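Local coordinates for nodulation fucosyltransferase NodZ (Bradyrhizobium sp., PDB 2HHC), which is a bacterial nodulation protein of the fucosyltransferase class, a member of the GT-B clan of two-domain glycosyltransferase folds, at residues Q200-I205 and S233-D238; R206-L211 and C277-R282. All coordinates share one frame; numbering follows the deposited sequence. Where two conformers were deposited one is given.

Contact 1: Q200-I205 and S233-D238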
loop_
_atom_site.group_PDB
_atom_site.type_symbol
_atom_site.label_atom_id
_atom_site.label_comp_id
_atom_site.label_asym_id
_atom_site.label_seq_id
_atom_site.Cartn_x
_atom_site.Cartn_y
_atom_site.Cartn_z
ATOM N N GLN A 200 19.244 13.869 -8.183
ATOM C CA GLN A 200 18.625 12.764 -8.926
ATOM C C GLN A 200 17.150 12.999 -9.153
ATOM O O GLN A 200 16.664 12.784 -10.252
ATOM C CB GLN A 200 18.861 11.436 -8.183
ATOM C CG GLN A 200 20.267 11.018 -8.253
ATOM C CD GLN A 200 20.556 9.710 -7.559
ATOM O OE1 GLN A 200 19.821 9.276 -6.669
ATOM N NE2 GLN A 200 21.637 9.062 -7.990
ATOM N N VAL A 201 16.437 13.449 -8.128
ATOM C CA VAL A 201 15.068 13.830 -8.235
ATOM C C VAL A 201 14.857 14.929 -9.252
ATOM O O VAL A 201 13.922 14.898 -10.025
ATOM C CB VAL A 201 14.497 14.292 -6.851
ATOM C CG1 VAL A 201 13.134 14.915 -6.995
ATOM C CG2 VAL A 201 14.451 13.073 -5.867
ATOM N N CYS A 202 15.747 15.911 -9.241
ATOM C CA CYS A 202 15.651 16.956 -10.239
ATOM C C CYS A 202 15.832 16.425 -11.645
ATOM O O CYS A 202 15.108 16.875 -12.535
ATOM C CB CYS A 202 16.616 18.109 -9.985
ATOM S SG CYS A 202 16.252 19.034 -8.450
ATOM N N MET A 203 16.808 15.544 -11.848
ATOM C CA MET A 203 17.008 14.913 -13.158
ATOM C C MET A 203 15.758 14.159 -13.619
ATOM O O MET A 203 15.388 14.218 -14.798
ATOM C CB MET A 203 18.137 13.859 -13.099
ATOM C CG MET A 203 19.462 14.265 -12.478
ATOM S SD MET A 203 20.635 12.916 -12.734
ATOM C CE MET A 203 21.171 12.341 -11.155
ATOM N N ALA A 204 15.120 13.431 -12.706
ATOM C CA ALA A 204 13.890 12.700 -13.028
ATOM C C ALA A 204 12.788 13.668 -13.423
ATOM O O ALA A 204 12.052 13.406 -14.380
ATOM C CB ALA A 204 13.446 11.834 -11.867
ATOM N N ILE A 205 12.637 14.775 -12.681
ATOM C CA ILE A 205 11.607 15.752 -13.017
ATOM C C ILE A 205 11.855 16.388 -14.381
ATOM O O ILE A 205 10.939 16.526 -15.174
ATOM C CB ILE A 205 11.430 16.794 -11.881
ATOM C CG1 ILE A 205 10.891 16.136 -10.595
ATOM C CG2 ILE A 205 10.474 17.915 -12.296
ATOM C CD1 ILE A 205 10.973 17.041 -9.401
ATOM N N SER A 233 10.141 22.801 -4.861
ATOM C CA SER A 233 9.228 23.889 -5.208
ATOM C C SER A 233 9.968 25.089 -5.730
ATOM O O SER A 233 9.449 25.889 -6.530
ATOM C CB SER A 233 8.368 24.275 -3.990
ATOM O OG SER A 233 7.568 23.156 -3.596
ATOM N N GLY A 234 11.196 25.346 -5.236
ATOM C CA GLY A 234 11.977 26.492 -5.662
ATOM C C GLY A 234 12.779 26.269 -6.936
ATOM O O GLY A 234 13.316 27.201 -7.467
ATOM N N LEU A 235 12.778 24.994 -7.398
ATOM C CA LEU A 235 13.559 24.586 -8.583
ATOM C C LEU A 235 12.723 24.374 -9.847
ATOM O O LEU A 235 13.310 24.345 -10.967
ATOM C CB LEU A 235 14.366 23.300 -8.284
ATOM C CG LEU A 235 15.590 23.599 -7.394
ATOM C CD1 LEU A 235 16.117 22.360 -6.735
ATOM C CD2 LEU A 235 16.677 24.242 -8.164
ATOM N N PHE A 236 11.396 24.283 -9.712
ATOM C CA PHE A 236 10.489 24.013 -10.847
ATOM C C PHE A 236 9.278 24.845 -10.680
ATOM O O PHE A 236 8.885 25.133 -9.543
ATOM C CB PHE A 236 10.112 22.536 -10.917
ATOM C CG PHE A 236 11.281 21.641 -11.158
ATOM C CD1 PHE A 236 11.754 21.401 -12.444
ATOM C CD2 PHE A 236 11.972 21.086 -10.088
ATOM C CE1 PHE A 236 12.836 20.596 -12.636
ATOM C CE2 PHE A 236 13.102 20.279 -10.279
ATOM C CZ PHE A 236 13.534 20.028 -11.561
ATOM N N PRO A 237 8.650 25.234 -11.796
ATOM C CA PRO A 237 7.386 25.904 -11.680
ATOM C C PRO A 237 6.236 24.933 -11.449
ATOM O O PRO A 237 6.299 23.728 -11.773
ATOM C CB PRO A 237 7.240 26.585 -13.048
ATOM C CG PRO A 237 7.898 25.615 -13.974
ATOM C CD PRO A 237 9.044 25.006 -13.193
ATOM N N ASP A 238 5.188 25.475 -10.863
ATOM C CA ASP A 238 3.907 24.764 -10.768
ATOM C C ASP A 238 3.989 23.492 -9.937
ATOM O O ASP A 238 3.316 22.529 -10.215
ATOM C CB ASP A 238 3.294 24.510 -12.175
ATOM C CG ASP A 238 3.122 25.787 -12.971
ATOM O OD1 ASP A 238 2.444 26.703 -12.442
ATOM O OD2 ASP A 238 3.726 25.909 -14.060
#

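Contact 2: R206-L211 and C277-R282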
loop_
_atom_site.group_PDB
_atom_site.type_symbol
_atom_site.label_atom_id
_atom_site.label_comp_id
_atom_site.label_asym_id
_atom_site.label_seq_id
_atom_site.Cartn_x
_atom_site.Cartn_y
_atom_site.Cartn_z
ATOM N N ARG A 206 13.104 16.751 -14.671
ATOM C CA ARG A 206 13.452 17.306 -15.981
ATOM C C ARG A 206 13.076 16.310 -17.103
ATOM O O ARG A 206 12.516 16.720 -18.140
ATOM C CB ARG A 206 14.931 17.716 -16.020
ATOM C CG ARG A 206 15.207 18.871 -15.069
ATOM C CD ARG A 206 16.645 19.336 -14.971
ATOM N NE ARG A 206 16.715 20.410 -13.959
ATOM C CZ ARG A 206 17.509 20.464 -12.898
ATOM N NH1 ARG A 206 18.487 19.570 -12.710
ATOM N NH2 ARG A 206 17.369 21.480 -12.052
ATOM N N LYS A 207 13.375 15.025 -16.893
ATOM C CA LYS A 207 13.064 13.977 -17.873
ATOM C C LYS A 207 11.580 13.888 -18.100
ATOM O O LYS A 207 11.111 13.859 -19.252
ATOM C CB LYS A 207 13.680 12.621 -17.462
ATOM C CG LYS A 207 13.246 11.393 -18.334
ATOM C CD LYS A 207 14.011 10.153 -17.863
ATOM C CE LYS A 207 13.618 8.865 -18.602
ATOM N NZ LYS A 207 14.105 8.829 -19.993
ATOM N N ALA A 208 10.822 13.877 -17.018
ATOM C CA ALA A 208 9.376 13.808 -17.101
ATOM C C ALA A 208 8.796 15.026 -17.809
ATOM O O ALA A 208 7.845 14.900 -18.598
ATOM C CB ALA A 208 8.773 13.703 -15.693
ATOM N N LYS A 209 9.346 16.202 -17.523
ATOM C CA LYS A 209 8.813 17.449 -18.092
ATOM C C LYS A 209 9.099 17.611 -19.575
ATOM O O LYS A 209 8.402 18.388 -20.246
ATOM C CB LYS A 209 9.357 18.662 -17.338
ATOM C CG LYS A 209 8.623 18.955 -16.044
ATOM C CD LYS A 209 9.114 20.219 -15.344
ATOM C CE LYS A 209 8.540 21.436 -16.095
ATOM N NZ LYS A 209 9.243 22.643 -15.713
ATOM N N ALA A 210 10.126 16.910 -20.070
ATOM C CA ALA A 210 10.502 16.929 -21.492
ATOM C C ALA A 210 9.598 16.046 -22.382
ATOM O O ALA A 210 9.665 16.145 -23.619
ATOM C CB ALA A 210 11.926 16.488 -21.627
ATOM N N LEU A 211 8.791 15.170 -21.775
ATOM C CA LEU A 211 7.784 14.368 -22.469
ATOM C C LEU A 211 6.642 15.277 -22.909
ATOM O O LEU A 211 6.529 16.415 -22.439
ATOM C CB LEU A 211 7.266 13.246 -21.569
ATOM C CG LEU A 211 8.357 12.293 -21.067
ATOM C CD1 LEU A 211 7.815 11.246 -20.131
ATOM C CD2 LEU A 211 9.098 11.656 -22.224
ATOM N N CYS A 277 -2.240 10.704 -11.872
ATOM C CA CYS A 277 -1.253 11.467 -12.650
ATOM C C CYS A 277 -1.004 10.860 -14.029
ATOM O O CYS A 277 -1.368 9.728 -14.309
ATOM C CB CYS A 277 0.046 11.533 -11.867
ATOM S SG CYS A 277 -0.063 12.466 -10.328
ATOM N N ALA A 278 -0.408 11.685 -14.898
ATOM C CA ALA A 278 -0.061 11.262 -16.231
ATOM C C ALA A 278 1.236 10.507 -16.258
ATOM O O ALA A 278 1.425 9.613 -17.061
ATOM C CB ALA A 278 -0.014 12.451 -17.164
ATOM N N THR A 279 2.159 10.954 -15.412
ATOM C CA THR A 279 3.454 10.359 -15.274
ATOM C C THR A 279 3.735 10.344 -13.779
ATOM O O THR A 279 3.390 11.316 -13.082
ATOM C CB THR A 279 4.530 11.224 -15.952
ATOM O OG1 THR A 279 4.306 11.215 -17.351
ATOM C CG2 THR A 279 5.956 10.705 -15.648
ATOM N N VAL A 280 4.320 9.262 -13.298
ATOM C CA VAL A 280 4.751 9.187 -11.891
ATOM C C VAL A 280 6.216 8.802 -11.809
ATOM O O VAL A 280 6.698 7.874 -12.447
ATOM C CB VAL A 280 3.903 8.211 -11.058
ATOM C CG1 VAL A 280 4.421 8.131 -9.614
ATOM C CG2 VAL A 280 2.516 8.736 -10.956
ATOM N N ILE A 281 6.930 9.576 -10.984
ATOM C CA ILE A 281 8.324 9.354 -10.639
ATOM C C ILE A 281 8.355 8.655 -9.278
ATOM O O ILE A 281 7.807 9.160 -8.290
ATOM C CB ILE A 281 9.109 10.689 -10.566
ATOM C CG1 ILE A 281 9.220 11.313 -11.965
ATOM C CG2 ILE A 281 10.471 10.430 -9.958
ATOM C CD1 ILE A 281 9.609 12.727 -11.983
ATOM N N ARG A 282 8.958 7.480 -9.253
ATOM C CA ARG A 282 9.039 6.620 -8.048
ATOM C C ARG A 282 10.451 6.674 -7.473
ATOM O O ARG A 282 11.382 6.033 -7.969
ATOM C CB ARG A 282 8.714 5.176 -8.419
ATOM C CG ARG A 282 7.349 4.957 -9.065
ATOM C CD ARG A 282 7.081 3.530 -9.309
ATOM N NE ARG A 282 6.705 2.820 -8.079
ATOM C CZ ARG A 282 6.571 1.506 -7.971
ATOM N NH1 ARG A 282 6.795 0.707 -8.999
ATOM N NH2 ARG A 282 6.181 0.982 -6.817
#

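Contact 1: Q200-I205 and S233-D238
Ile205 meets the Phe236 ring over one face: its CG2 methyl sits 3.6 Å from the centroid of the Phe236 ring and only 12° off the ring normal, which defines a CH-pi contact. The closest single approach on that face is Ile205 CG2 to Phe236 CE1, also 3.6 Å. A single torsion brings this about: with chi1 of Ile205 at -65°, CG1 lies beside the backbone N and CG2 runs anti to it. CD1, at the end of the CG1 branch, touches the ring on the CE2 side, 4.0 Å from Phe236 CE2. One isoleucine therefore meets the phenylalanine with both of its branches.

Nearly one helical turn earlier, Cys202 approaches the same ring differently. Its CB lies at the ring edge, in the ring plane, and its sulfur is also an edge partner: SG is 5.1 Å from the Phe236 centroid and 79° off the normal, a Cys sulfur-aromatic contact. The nearest ring atom to Cys202 SG is Phe236 CE2, at 3.8 Å, and the same sulfur reaches Leu235 CD1 at 3.7 Å, so it bridges two consecutive residues. The Cys202 carbonyl oxygen comes to 3.7 Å from Phe236 CZ. No hydrogen bond crosses the contact.

Further along helix 192-209, Arg206 also touches Phe236. An aromatic side chain in the C-terminal end region of helix 226-235 is thus packed against helix 192-209, joining two successive helices of the beta-alpha-beta succession in a Rossmann-like domain of the GT-B fold.

Contact 2: R206-L211 and C277-R282
Ala208 CB makes both of the closest side-chain approaches between helix and strand here: it lies 3.9 Å from Ile281 CD1 and 4.1 Å from Thr279 CG2. Those two partners are alternate residues of strand 279-283, and their CB atoms project from the same side of it, toward the helix; the intervening Val280 points away. The small methyl of Ala208 is consistent with the near approach of the backbones, whose CA atoms come within 7.1 Å at Ala208 and Thr279. A looser touch, 4.5 Å from Leu211 CD1 to Thr279 OG1, extends the contact along the chain to Leu211.

The threonine is oriented by its two branches. CG2 stands anti to the backbone N (chi1 -67° for OG1) and supplies the methyl that meets Ala208, while OG1 hydrogen-bonds to Tyr213 OH. That phenol oxygen is hydrogen-bonded to the Ala208 carbonyl oxygen as well, so Tyr213 forms a polar bridge between the last part of the helix and the strand, alongside the apolar contact.

Farther out, Ala208 also touches Ile172 of strand 170-176 and Ile301 of strand 299-303, which flank 279-283 in the sheet. Helix 192-209, the helix of the beta-alpha-beta crossover from strand 170-176 to strand 217-223, therefore packs its C-terminal part across three adjacent parallel strands of a Rossmann-like sheet, with Leu211 continuing onto Met313 of the edge strand 311-315.

Contacts 1 and 2 use successive parts of helix 192-209, and their centres lie about 10 Å apart. Contact 1 joins the helix to the segment 233-238, which includes the C-terminal end region of helix 226-235, whereas contact 2 joins it to the sheet. They touch directly: Ile281 CD1 of contact 2 comes within 3.5 Å of Ala204 O, and Arg206 CG lies 3.8 Å from Phe236 CE1. Along the chain the segments alternate, 200-205, 206-211, 233-238, 277-282, so the helix is held between parts of the domain distant in sequence.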